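Local coordinates for protein 3-Hydroxyacyl-CoA dehydrogenase (Ralstonia eutropha H16, PDB 4PZC) that catalyses the NAD-dependent oxidation of (S)-3-hydroxyacyl-CoA substrates, such as (S)-3-hydroxybutyryl-CoA, to the corresponding 3-oxoacyl-CoA, at residues A115-S120 against G138-N143; G7-G12 against E88-N93; P228-D233 against G278-S283; L150-R155 against G186-R191. One frame throughout, in Å; residues are numbered along the deposited sequence.

Contact 1: residues A115-S120 against G138-N143; sequences ASNTSS and GMHFFN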
loop_
_atom_site.group_PDB
_atom_site.type_symbol
_atom_site.label_atom_id
_atom_site.label_comp_id
_atom_site.label_asym_id
_atom_site.label_seq_id
_atom_site.Cartn_x
_atom_site.Cartn_y
_atom_site.Cartn_z
ATOM N N ALA A 115 19.825 -6.711 21.981
ATOM C CA ALA A 115 19.068 -6.323 20.801
ATOM C C ALA A 115 18.901 -4.822 20.832
ATOM O O ALA A 115 18.863 -4.240 21.909
ATOM C CB ALA A 115 17.711 -6.994 20.799
ATOM N N SER A 116 18.818 -4.197 19.661
ATOM C CA SER A 116 18.489 -2.763 19.564
ATOM C C SER A 116 17.316 -2.499 18.635
ATOM O O SER A 116 17.320 -2.928 17.492
ATOM C CB SER A 116 19.678 -1.955 19.072
ATOM O OG SER A 116 19.377 -0.577 19.172
ATOM N N ASN A 117 16.310 -1.799 19.138
ATOM C CA ASN A 117 15.167 -1.403 18.334
ATOM C C ASN A 117 15.510 -0.139 17.519
ATOM O O ASN A 117 16.090 0.806 18.053
ATOM C CB ASN A 117 13.981 -1.148 19.249
ATOM C CG ASN A 117 12.771 -0.664 18.503
ATOM O OD1 ASN A 117 12.317 0.457 18.682
ATOM N ND2 ASN A 117 12.262 -1.494 17.643
ATOM N N THR A 118 15.177 -0.140 16.228
ATOM C CA THR A 118 15.500 0.973 15.310
ATOM C C THR A 118 14.735 0.802 13.994
ATOM O O THR A 118 14.336 -0.311 13.650
ATOM C CB THR A 118 17.024 1.061 15.008
ATOM O OG1 THR A 118 17.328 2.206 14.182
ATOM C CG2 THR A 118 17.511 -0.210 14.326
ATOM N N SER A 119 14.509 1.911 13.287
ATOM C CA SER A 119 13.928 1.894 11.942
ATOM C C SER A 119 14.977 2.036 10.859
ATOM O O SER A 119 14.802 1.532 9.753
ATOM C CB SER A 119 12.945 3.028 11.791
ATOM O OG SER A 119 13.194 3.979 12.782
ATOM N N SER A 120 16.073 2.701 11.188
ATOM C CA SER A 120 16.997 3.194 10.183
ATOM C C SER A 120 18.433 2.753 10.347
ATOM O O SER A 120 19.149 2.683 9.354
ATOM C CB SER A 120 16.956 4.733 10.170
ATOM O OG SER A 120 17.092 5.276 11.483
ATOM N N GLY A 138 18.851 -7.032 15.759
ATOM C CA GLY A 138 18.018 -5.829 15.629
ATOM C C GLY A 138 16.548 -6.173 15.709
ATOM O O GLY A 138 16.136 -7.244 15.273
ATOM N N MET A 139 15.756 -5.279 16.284
ATOM C CA MET A 139 14.304 -5.407 16.244
ATOM C C MET A 139 13.664 -4.085 15.848
ATOM O O MET A 139 14.207 -3.014 16.092
ATOM C CB MET A 139 13.776 -5.858 17.588
ATOM C CG MET A 139 14.543 -7.052 18.124
ATOM S SD MET A 139 14.199 -7.403 19.855
ATOM C CE MET A 139 12.526 -8.066 19.765
ATOM N N HIS A 140 12.517 -4.170 15.200
ATOM C CA HIS A 140 11.749 -2.998 14.864
ATOM C C HIS A 140 10.328 -3.343 15.255
ATOM O O HIS A 140 9.655 -4.114 14.565
ATOM C CB HIS A 140 11.896 -2.657 13.367
ATOM C CG HIS A 140 11.100 -1.461 12.921
ATOM N ND1 HIS A 140 11.232 -0.218 13.497
ATOM C CD2 HIS A 140 10.180 -1.318 11.938
ATOM C CE1 HIS A 140 10.406 0.633 12.910
ATOM N NE2 HIS A 140 9.761 -0.009 11.957
ATOM N N PHE A 141 9.908 -2.813 16.401
ATOM C CA PHE A 141 8.525 -2.900 16.871
ATOM C C PHE A 141 7.708 -1.799 16.274
ATOM O O PHE A 141 8.277 -0.824 15.788
ATOM C CB PHE A 141 8.481 -2.741 18.366
ATOM C CG PHE A 141 8.992 -3.936 19.106
ATOM C CD1 PHE A 141 8.140 -4.984 19.401
ATOM C CD2 PHE A 141 10.319 -4.009 19.511
ATOM C CE1 PHE A 141 8.596 -6.089 20.094
ATOM C CE2 PHE A 141 10.780 -5.113 20.205
ATOM C CZ PHE A 141 9.917 -6.153 20.502
ATOM N N PHE A 142 6.384 -1.928 16.320
ATOM C CA PHE A 142 5.521 -0.946 15.636
ATOM C C PHE A 142 4.599 -0.084 16.497
ATOM O O PHE A 142 3.978 -0.545 17.439
ATOM C CB PHE A 142 4.775 -1.591 14.485
ATOM C CG PHE A 142 5.633 -1.787 13.277
ATOM C CD1 PHE A 142 5.757 -0.787 12.351
ATOM C CD2 PHE A 142 6.354 -2.951 13.093
ATOM C CE1 PHE A 142 6.547 -0.959 11.226
ATOM C CE2 PHE A 142 7.158 -3.125 11.981
ATOM C CZ PHE A 142 7.245 -2.131 11.036
ATOM N N ASN A 143 4.454 1.143 16.014
ATOM C CA ASN A 143 4.340 2.373 16.800
ATOM C C ASN A 143 3.437 2.379 18.027
ATOM O O ASN A 143 3.772 3.062 19.013
ATOM C CB ASN A 143 3.973 3.538 15.866
ATOM C CG ASN A 143 5.023 3.777 14.796
ATOM O OD1 ASN A 143 5.322 2.892 13.973
ATOM N ND2 ASN A 143 5.592 4.978 14.802
#

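Contact 2: residues G7-G12 against E88-N93; sequences GIVGAG and EAATEN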
loop_
_atom_site.group_PDB
_atom_site.type_symbol
_atom_site.label_atom_id
_atom_site.label_comp_id
_atom_site.label_asym_id
_atom_site.label_seq_id
_atom_site.Cartn_x
_atom_site.Cartn_y
_atom_site.Cartn_z
ATOM N N GLY A 7 15.735 -7.336 29.884
ATOM C CA GLY A 7 16.206 -5.961 30.011
ATOM C C GLY A 7 15.562 -5.035 28.982
ATOM O O GLY A 7 15.319 -5.432 27.838
ATOM N N ILE A 8 15.256 -3.808 29.409
ATOM C CA ILE A 8 14.846 -2.736 28.504
ATOM C C ILE A 8 15.566 -1.454 28.882
ATOM O O ILE A 8 15.451 -1.010 30.023
ATOM C CB ILE A 8 13.341 -2.464 28.590
ATOM C CG1 ILE A 8 12.578 -3.703 28.140
ATOM C CG2 ILE A 8 12.965 -1.257 27.730
ATOM C CD1 ILE A 8 11.077 -3.530 28.091
ATOM N N VAL A 9 16.299 -0.866 27.943
ATOM C CA VAL A 9 16.810 0.482 28.156
ATOM C C VAL A 9 15.898 1.443 27.432
ATOM O O VAL A 9 15.685 1.311 26.230
ATOM C CB VAL A 9 18.266 0.672 27.674
ATOM C CG1 VAL A 9 18.670 2.141 27.739
ATOM C CG2 VAL A 9 19.225 -0.153 28.519
ATOM N N GLY A 10 15.383 2.422 28.167
ATOM C CA GLY A 10 14.441 3.385 27.623
ATOM C C GLY A 10 13.058 3.075 28.146
ATOM O O GLY A 10 12.566 1.952 28.014
ATOM N N ALA A 11 12.442 4.074 28.761
ATOM C CA ALA A 11 11.100 3.953 29.302
ATOM C C ALA A 11 10.109 4.859 28.567
ATOM O O ALA A 11 8.986 5.032 29.033
ATOM C CB ALA A 11 11.119 4.289 30.781
ATOM N N GLY A 12 10.517 5.426 27.428
ATOM C CA GLY A 12 9.608 6.178 26.549
ATOM C C GLY A 12 8.611 5.265 25.852
ATOM O O GLY A 12 8.345 4.154 26.300
ATOM N N GLU A 88 17.712 -2.268 23.800
ATOM C CA GLU A 88 17.886 -0.835 23.831
ATOM C C GLU A 88 16.779 -0.279 22.977
ATOM O O GLU A 88 16.568 -0.718 21.850
ATOM C CB GLU A 88 19.260 -0.389 23.333
ATOM C CG GLU A 88 19.411 1.136 23.301
ATOM C CD GLU A 88 18.755 1.745 22.091
ATOM O OE1 GLU A 88 19.261 1.459 20.994
ATOM O OE2 GLU A 88 17.727 2.458 22.223
ATOM N N ALA A 89 16.077 0.693 23.547
ATOM C CA ALA A 89 14.862 1.224 22.968
ATOM C C ALA A 89 14.752 2.691 23.371
ATOM O O ALA A 89 13.670 3.212 23.636
ATOM C CB ALA A 89 13.670 0.422 23.473
ATOM N N ALA A 90 15.887 3.364 23.403
ATOM C CA ALA A 90 15.959 4.634 24.089
ATOM C C ALA A 90 16.308 5.762 23.183
ATOM O O ALA A 90 15.864 6.873 23.449
ATOM C CB ALA A 90 16.959 4.563 25.213
ATOM N N THR A 91 17.119 5.521 22.147
ATOM C CA THR A 91 17.315 6.558 21.129
ATOM C C THR A 91 17.697 6.105 19.722
ATOM O O THR A 91 18.239 5.027 19.510
ATOM C CB THR A 91 18.342 7.614 21.591
ATOM O OG1 THR A 91 17.962 8.911 21.097
ATOM C CG2 THR A 91 19.757 7.260 21.127
ATOM N N GLU A 92 17.410 6.996 18.779
ATOM C CA GLU A 92 17.836 6.897 17.388
ATOM C C GLU A 92 19.003 7.842 17.029
ATOM O O GLU A 92 19.342 7.951 15.856
ATOM C CB GLU A 92 16.646 7.168 16.465
ATOM C CG GLU A 92 15.548 6.123 16.604
ATOM C CD GLU A 92 15.843 4.827 15.850
ATOM O OE1 GLU A 92 16.965 4.600 15.338
ATOM O OE2 GLU A 92 14.912 4.021 15.763
ATOM N N ASN A 93 19.607 8.519 18.015
ATOM C CA ASN A 93 20.927 9.122 17.814
ATOM C C ASN A 93 22.000 8.039 17.768
ATOM O O ASN A 93 22.062 7.204 18.674
ATOM C CB ASN A 93 21.301 10.129 18.906
ATOM C CG ASN A 93 22.630 10.835 18.612
ATOM O OD1 ASN A 93 23.716 10.280 18.843
ATOM N ND2 ASN A 93 22.552 12.046 18.072
#

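Contact 3: residues P228-D233 against G278-S283; sequences PLALAD and GVYVYS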
loop_
_atom_site.group_PDB
_atom_site.type_symbol
_atom_site.label_atom_id
_atom_site.label_comp_id
_atom_site.label_asym_id
_atom_site.label_seq_id
_atom_site.Cartn_x
_atom_site.Cartn_y
_atom_site.Cartn_z
ATOM N N PRO A 228 -1.739 7.502 1.351
ATOM C CA PRO A 228 -0.336 7.790 1.656
ATOM C C PRO A 228 -0.075 9.233 2.032
ATOM O O PRO A 228 0.786 9.478 2.863
ATOM C CB PRO A 228 0.393 7.449 0.344
ATOM C CG PRO A 228 -0.623 7.675 -0.722
ATOM C CD PRO A 228 -1.940 7.275 -0.096
ATOM N N LEU A 229 -0.788 10.192 1.451
ATOM C CA LEU A 229 -0.527 11.587 1.822
ATOM C C LEU A 229 -0.974 11.849 3.268
ATOM O O LEU A 229 -0.189 12.333 4.109
ATOM C CB LEU A 229 -1.191 12.557 0.845
ATOM C CG LEU A 229 -0.733 12.420 -0.614
ATOM C CD1 LEU A 229 -1.461 13.426 -1.486
ATOM C CD2 LEU A 229 0.776 12.584 -0.782
ATOM N N ALA A 230 -2.217 11.479 3.549
ATOM C CA ALA A 230 -2.727 11.444 4.924
ATOM C C ALA A 230 -1.774 10.653 5.829
ATOM O O ALA A 230 -1.434 11.075 6.946
ATOM C CB ALA A 230 -4.111 10.788 4.957
ATOM N N LEU A 231 -1.364 9.489 5.334
ATOM C CA LEU A 231 -0.459 8.633 6.074
ATOM C C LEU A 231 0.822 9.368 6.405
ATOM O O LEU A 231 1.338 9.250 7.531
ATOM C CB LEU A 231 -0.118 7.380 5.278
ATOM C CG LEU A 231 0.614 6.305 6.078
ATOM C CD1 LEU A 231 -0.126 6.002 7.377
ATOM C CD2 LEU A 231 0.769 5.042 5.238
ATOM N N ALA A 232 1.326 10.123 5.425
ATOM C CA ALA A 232 2.570 10.838 5.593
ATOM C C ALA A 232 2.435 11.908 6.680
ATOM O O ALA A 232 3.375 12.138 7.451
ATOM C CB ALA A 232 2.995 11.452 4.289
ATOM N N ASP A 233 1.255 12.529 6.745
ATOM C CA ASP A 233 0.970 13.582 7.723
ATOM C C ASP A 233 1.011 13.061 9.156
ATOM O O ASP A 233 1.403 13.808 10.073
ATOM C CB ASP A 233 -0.378 14.280 7.424
ATOM C CG ASP A 233 -0.264 15.365 6.355
ATOM O OD1 ASP A 233 0.867 15.613 5.875
ATOM O OD2 ASP A 233 -1.295 15.986 6.002
ATOM N N GLY A 278 0.747 19.748 7.119
ATOM C CA GLY A 278 1.633 18.995 6.265
ATOM C C GLY A 278 1.070 19.072 4.870
ATOM O O GLY A 278 1.195 20.097 4.205
ATOM N N VAL A 279 0.447 17.991 4.420
ATOM C CA VAL A 279 -0.198 17.975 3.110
ATOM C C VAL A 279 -1.573 18.609 3.296
ATOM O O VAL A 279 -2.007 19.469 2.525
ATOM C CB VAL A 279 -0.322 16.543 2.543
ATOM C CG1 VAL A 279 -1.195 16.534 1.294
ATOM C CG2 VAL A 279 1.055 15.955 2.250
ATOM N N TYR A 280 -2.256 18.186 4.345
ATOM C CA TYR A 280 -3.515 18.786 4.680
ATOM C C TYR A 280 -3.247 19.758 5.809
ATOM O O TYR A 280 -2.095 19.904 6.258
ATOM C CB TYR A 280 -4.497 17.696 5.091
ATOM C CG TYR A 280 -4.611 16.619 4.039
ATOM C CD1 TYR A 280 -5.367 16.825 2.920
ATOM C CD2 TYR A 280 -3.924 15.410 4.147
ATOM C CE1 TYR A 280 -5.471 15.866 1.939
ATOM C CE2 TYR A 280 -4.026 14.435 3.159
ATOM C CZ TYR A 280 -4.806 14.680 2.053
ATOM O OH TYR A 280 -4.952 13.757 1.045
ATOM N N VAL A 281 -4.308 20.426 6.250
ATOM C CA VAL A 281 -4.246 21.336 7.394
ATOM C C VAL A 281 -5.139 20.767 8.511
ATOM O O VAL A 281 -6.182 20.162 8.220
ATOM C CB VAL A 281 -4.658 22.759 6.965
ATOM C CG1 VAL A 281 -4.743 23.685 8.166
ATOM C CG2 VAL A 281 -3.665 23.302 5.946
ATOM N N TYR A 282 -4.720 20.952 9.772
ATOM C CA TYR A 282 -5.319 20.252 10.921
ATOM C C TYR A 282 -5.646 21.132 12.108
ATOM O O TYR A 282 -4.900 22.084 12.419
ATOM C CB TYR A 282 -4.363 19.182 11.406
ATOM C CG TYR A 282 -4.023 18.196 10.329
ATOM C CD1 TYR A 282 -4.873 17.129 10.058
ATOM C CD2 TYR A 282 -2.863 18.339 9.561
ATOM C CE1 TYR A 282 -4.574 16.223 9.075
ATOM C CE2 TYR A 282 -2.555 17.430 8.564
ATOM C CZ TYR A 282 -3.419 16.373 8.332
ATOM O OH TYR A 282 -3.148 15.451 7.358
ATOM N N SER A 283 -6.742 20.762 12.785
ATOM C CA SER A 283 -7.314 21.520 13.924
ATOM C C SER A 283 -6.285 22.129 14.875
ATOM O O SER A 283 -6.064 23.340 14.859
ATOM C CB SER A 283 -8.278 20.640 14.747
ATOM O OG SER A 283 -9.624 20.942 14.451
#

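Contact 4: residues L150-R155 against G186-R191; sequences LVELIR and GFVVNR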
loop_
_atom_site.group_PDB
_atom_site.type_symbol
_atom_site.label_atom_id
_atom_site.label_comp_id
_atom_site.label_asym_id
_atom_site.label_seq_id
_atom_site.Cartn_x
_atom_site.Cartn_y
_atom_site.Cartn_z
ATOM N N LEU A 150 3.461 -7.378 15.233
ATOM C CA LEU A 150 4.670 -7.774 14.500
ATOM C C LEU A 150 5.941 -6.994 14.794
ATOM O O LEU A 150 5.927 -5.849 15.286
ATOM C CB LEU A 150 4.426 -7.748 12.996
ATOM C CG LEU A 150 4.426 -6.403 12.243
ATOM C CD1 LEU A 150 3.989 -5.209 13.107
ATOM C CD2 LEU A 150 5.776 -6.179 11.558
ATOM N N VAL A 151 7.043 -7.653 14.470
ATOM C CA VAL A 151 8.366 -7.100 14.641
ATOM C C VAL A 151 9.241 -7.533 13.477
ATOM O O VAL A 151 9.138 -8.688 12.985
ATOM C CB VAL A 151 9.037 -7.646 15.899
ATOM C CG1 VAL A 151 10.216 -6.766 16.286
ATOM C CG2 VAL A 151 8.034 -7.733 17.026
ATOM N N GLU A 152 10.109 -6.621 13.052
ATOM C CA GLU A 152 11.105 -6.986 12.099
ATOM C C GLU A 152 12.282 -7.436 12.925
ATOM O O GLU A 152 12.700 -6.739 13.837
ATOM C CB GLU A 152 11.469 -5.824 11.178
ATOM C CG GLU A 152 10.273 -5.245 10.436
ATOM C CD GLU A 152 10.652 -4.215 9.381
ATOM O OE1 GLU A 152 11.135 -3.100 9.711
ATOM O OE2 GLU A 152 10.432 -4.520 8.196
ATOM N N LEU A 153 12.785 -8.628 12.617
ATOM C CA LEU A 153 13.950 -9.188 13.275
ATOM C C LEU A 153 15.038 -9.018 12.283
ATOM O O LEU A 153 14.956 -9.546 11.190
ATOM C CB LEU A 153 13.754 -10.668 13.559
ATOM C CG LEU A 153 12.572 -11.027 14.465
ATOM C CD1 LEU A 153 12.488 -12.547 14.631
ATOM C CD2 LEU A 153 12.684 -10.321 15.818
ATOM N N ILE A 154 16.045 -8.245 12.638
ATOM C CA ILE A 154 17.014 -7.843 11.661
ATOM C C ILE A 154 18.392 -8.354 12.037
ATOM O O ILE A 154 18.970 -7.992 13.072
ATOM C CB ILE A 154 17.054 -6.345 11.480
ATOM C CG1 ILE A 154 15.638 -5.796 11.301
ATOM C CG2 ILE A 154 17.931 -6.025 10.283
ATOM C CD1 ILE A 154 15.127 -4.923 12.438
ATOM N N ARG A 155 18.910 -9.220 11.187
ATOM C CA ARG A 155 20.153 -9.849 11.479
ATOM C C ARG A 155 21.202 -8.947 10.961
ATOM O O ARG A 155 21.197 -8.573 9.788
ATOM C CB ARG A 155 20.231 -11.207 10.808
ATOM C CG ARG A 155 19.364 -12.205 11.523
ATOM C CD ARG A 155 19.429 -13.605 10.940
ATOM N NE ARG A 155 20.725 -14.263 11.136
ATOM C CZ ARG A 155 20.880 -15.580 11.257
ATOM N NH1 ARG A 155 19.819 -16.394 11.250
ATOM N NH2 ARG A 155 22.095 -16.092 11.415
ATOM N N GLY A 186 16.091 0.452 5.413
ATOM C CA GLY A 186 14.645 0.278 5.527
ATOM C C GLY A 186 14.144 -1.156 5.718
ATOM O O GLY A 186 12.945 -1.421 5.754
ATOM N N PHE A 187 15.043 -2.104 5.843
ATOM C CA PHE A 187 14.608 -3.455 6.129
ATOM C C PHE A 187 13.508 -3.830 5.146
ATOM O O PHE A 187 13.705 -3.703 3.947
ATOM C CB PHE A 187 14.200 -3.562 7.600
ATOM C CG PHE A 187 15.186 -2.898 8.527
ATOM C CD1 PHE A 187 16.557 -2.985 8.275
ATOM C CD2 PHE A 187 14.752 -2.152 9.624
ATOM C CE1 PHE A 187 17.467 -2.348 9.094
ATOM C CE2 PHE A 187 15.663 -1.509 10.448
ATOM C CZ PHE A 187 17.017 -1.605 10.184
ATOM N N VAL A 188 12.365 -4.284 5.619
ATOM C CA VAL A 188 11.337 -4.713 4.715
ATOM C C VAL A 188 10.224 -3.685 4.677
ATOM O O VAL A 188 9.907 -3.161 3.603
ATOM C CB VAL A 188 10.818 -6.125 5.091
ATOM C CG1 VAL A 188 9.389 -6.354 4.633
ATOM C CG2 VAL A 188 11.713 -7.201 4.478
ATOM N N VAL A 189 9.623 -3.379 5.826
ATOM C CA VAL A 189 8.403 -2.579 5.797
ATOM C C VAL A 189 8.614 -1.223 5.206
ATOM O O VAL A 189 7.968 -0.886 4.217
ATOM C CB VAL A 189 7.699 -2.480 7.143
ATOM C CG1 VAL A 189 6.846 -1.223 7.222
ATOM C CG2 VAL A 189 6.815 -3.704 7.310
ATOM N N ASN A 190 9.498 -0.436 5.793
ATOM C CA ASN A 190 9.694 0.942 5.310
ATOM C C ASN A 190 10.269 0.936 3.919
ATOM O O ASN A 190 9.867 1.746 3.083
ATOM C CB ASN A 190 10.548 1.780 6.288
ATOM C CG ASN A 190 9.795 2.127 7.580
ATOM O OD1 ASN A 190 10.395 2.268 8.638
ATOM N ND2 ASN A 190 8.473 2.246 7.495
ATOM N N ARG A 191 11.147 -0.025 3.653
ATOM C CA ARG A 191 11.775 -0.146 2.333
ATOM C C ARG A 191 10.792 -0.166 1.199
ATOM O O ARG A 191 11.031 0.478 0.165
ATOM C CB ARG A 191 12.639 -1.391 2.206
ATOM C CG ARG A 191 13.762 -1.237 1.181
ATOM C CD ARG A 191 13.310 -1.695 -0.172
ATOM N NE ARG A 191 14.307 -1.690 -1.239
ATOM C CZ ARG A 191 15.283 -2.581 -1.373
ATOM N NH1 ARG A 191 15.532 -3.516 -0.447
ATOM N NH2 ARG A 191 16.052 -2.504 -2.440
HETATM O O HOH W 1 11.394 -1.089 7.760
#

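Contact 1: residues A115-S120 against G138-N143
The carboxamide of Asn117 reaches across to the neighbouring strand, putting ND2 2.9 Å from Met139 O. The N-H to acceptor angle of 127° makes this a weak hydrogen bond. The same carbonyl takes a better-directed bond from the backbone, Thr118 N to Met139 O at 3.0 Å, so one oxygen serves a main-chain and a side-chain donor. With CG anti to the backbone N (chi1 177°), the amide is carried along strand 138-141 until ND2 stands at the edge of the Phe141 ring, 3.7 Å from CD2. ND2 is also 3.0 Å from Phe141 N, but both are donors and no bond joins them.

Upstream the strands pair in parallel register: Met139 N donates to Ser116 O at 3.1 Å, and Ser116 and Asn117 lie level with Gly138 and Met139. On the face that also carries the Asn117 side chain, Met139 SD rests 3.7 Å from Ala115 CB. Past the strand end, Ser119 CB packs against His140 CE1 at 3.7 Å, approaching the imidazole obliquely. Thr118 OG1 forms an ST turn with Ser120 N and is gripped by Glu92, while Ser116 OG is held by Glu88.

Strands 113-117 and 136-141 are joined through helix 123-127, which makes this a beta-alpha-beta crossover of the Rossmann-type domain. At the C-terminal ends of its strands lie Ser119, a predicted NAD and CoA contact, His140, predicted to be important for activity, and Asn143, known to bind NAD: the signature of a dinucleotide site at the ends of parallel strands.

Contact 2: residues G7-G12 against E88-N93
Val9, the last residue of strand 5-9, makes the largest single share of the contact with the 88-93 turn. It pairs with Glu88 in parallel register, CA to CA 4.7 Å, and its carbonyl accepts the one hydrogen bond between the segments, Ala89 N to Val9 O at 2.8 Å with an N-H to acceptor angle of 136°. The methyl of Ala89 lies 3.5 Å from that same oxygen. Val9 CG1, anti to the backbone N (chi1 172°), extends to Ala90 CB at 3.9 Å, an apolar touch beside the strand pairing.

Gly10 follows, and here the CA atoms come nearest, Gly10 CA lying 4.0 Å from Ala90 CA and 3.7 Å from Ala90 CB. A positive phi of 106° and the lack of a side chain fit this proximity, because the CB direction of Gly10 is already filled by the backbone of Ala89 and Ala90. Ala11 and Gly12 then leave the turn: Ala11 N bonds to Asp33, a known NAD contact, and Gly12 takes the N-cap position of helix 13-23. Gly10 and Gly12 are the first two glycines of the GxGxxG pattern, and all three residues belong to the predicted NAD site.

On the facing side Glu88 bends its carboxylate back over its own turn, where OE2 accepts from Thr91 N at 3.1 Å, and OE1 forms a salt bridge with Lys97.

In the sheet, strand 5-9 runs between strands 28-32 and 85-88. Ile8 packs on helix 13-23, Val9 on Ile104 of helix 94-107, and Asn93 caps the start of that latter helix through Leu96 N.

Contact 3: residues P228-D233 against G278-S283
Asp233 turns its carboxylate out of helix 228-235 and onto the backbone of the Gly278-Ser283 turn. Its CG is anti to the carbonyl carbon (chi1 -82°), which points both oxygens at the start of the turn. OD1 accepts from Val279 N at 2.8 Å and OD2 from Tyr280 N at 2.9 Å, the latter bond almost straight at 177°. Each oxygen uses its syn lone pair, so two consecutive N-H groups are gripped as by a fork, and a weak third bond runs from Val279 N to OD2.

Tyr282 brings its hydroxyl to OD2 as another donor. The modelled separation is too short to be trusted, but the ring edge faces OD2 and the ring stands 80° from the carboxylate plane.

The remaining contact is apolar. Val279 holds CG1 anti to its backbone N, which brings this methyl both over one face of the Tyr280 ring and to Leu229 CB, 4.0 Å from Val279 CG1; the valine and leucine side chains cross at about a right angle. The Tyr280 ring presents its edge to the helix, with CE2 3.5 Å from Ala230 N and 4.1 Å from Ala230 CB, while its hydroxyl bonds to Asp215, which also takes the N-H groups of Leu229 and Ala230.

With the N-H groups of Val279 and Tyr280 as donors, the buried carboxylate is probably ionised, its charge stabilised by neutral groups that join the C-terminal turn to the helix.

Contact 4: residues L150-R155 against G186-R191
The Phe187 ring receives Ile154 over one face and Glu152 at its edge. Ile154 CG1 stands 4.1 Å from the ring centroid and only 12° off the normal, a CH-pi contact; CD1 lies over the same face, and Ile154 CG2 is 3.9 Å from Phe187 CE1. At the edge, in the ring plane, Glu152 OE1 lies 3.7 Å from Phe187 CD2, and the carboxylate is turned 71° from the ring.

The carboxylate has donors on both its faces. Val188 N comes from one, 36° out of the plane, to Glu152 OE2 at 3.2 Å. From the other, on the syn side and nearer the plane, Val189 N reaches Glu152 OE2 at 2.8 Å in a straighter bond. Glu152 OE1 is reached by a water 2.8 Å away, which also donates to Gly186 O and accepts from Asn190 N at 2.8 Å. These bonds hold both oxygens and so limit rotation of the carboxylate. The Glu152 chain gets there by running extended beyond CG, from the strand to the backbone N-H groups at the start of helix 189-205.

Around this core, Phe187 and Val188 touch Val181 of strand 177-182, and Arg191 pairs with Glu199 and Glu206 of the second subunit. The contact joins the NAD-binding sheet to the first helix of the C-terminal part. Glu152 also touches His140, predicted to be important for activity, and the pair is consistent with the histidine-glutamate dyad of 3-hydroxyacyl-CoA dehydrogenases, the glutamate probably positioned by the backbone N-H groups of Val188 and Val189.

Overall arrangement
From the N terminus, contact 2 closes the first and longest loop, bringing the end of strand 5-9 to the turn after strand 85-88. Contact 1 closes the crossover between strands 113-117 and 136-141. Contact 4 closes the loop through helix 161-173 and strand 177-182, and contact 3 the one through helices 237-251 and 260-268. The four lie in series: none nests or crosses. Contacts 2 and 1 touch through Glu92 and Thr118, and contacts 1 and 4 share the sheet through Gly138 and Ile154. Contact 4 links that sheet to the helical C-terminal part. Contact 3, its centre about 25 Å from those of contacts 1 and 4, ties the chain's end to helix 228-235.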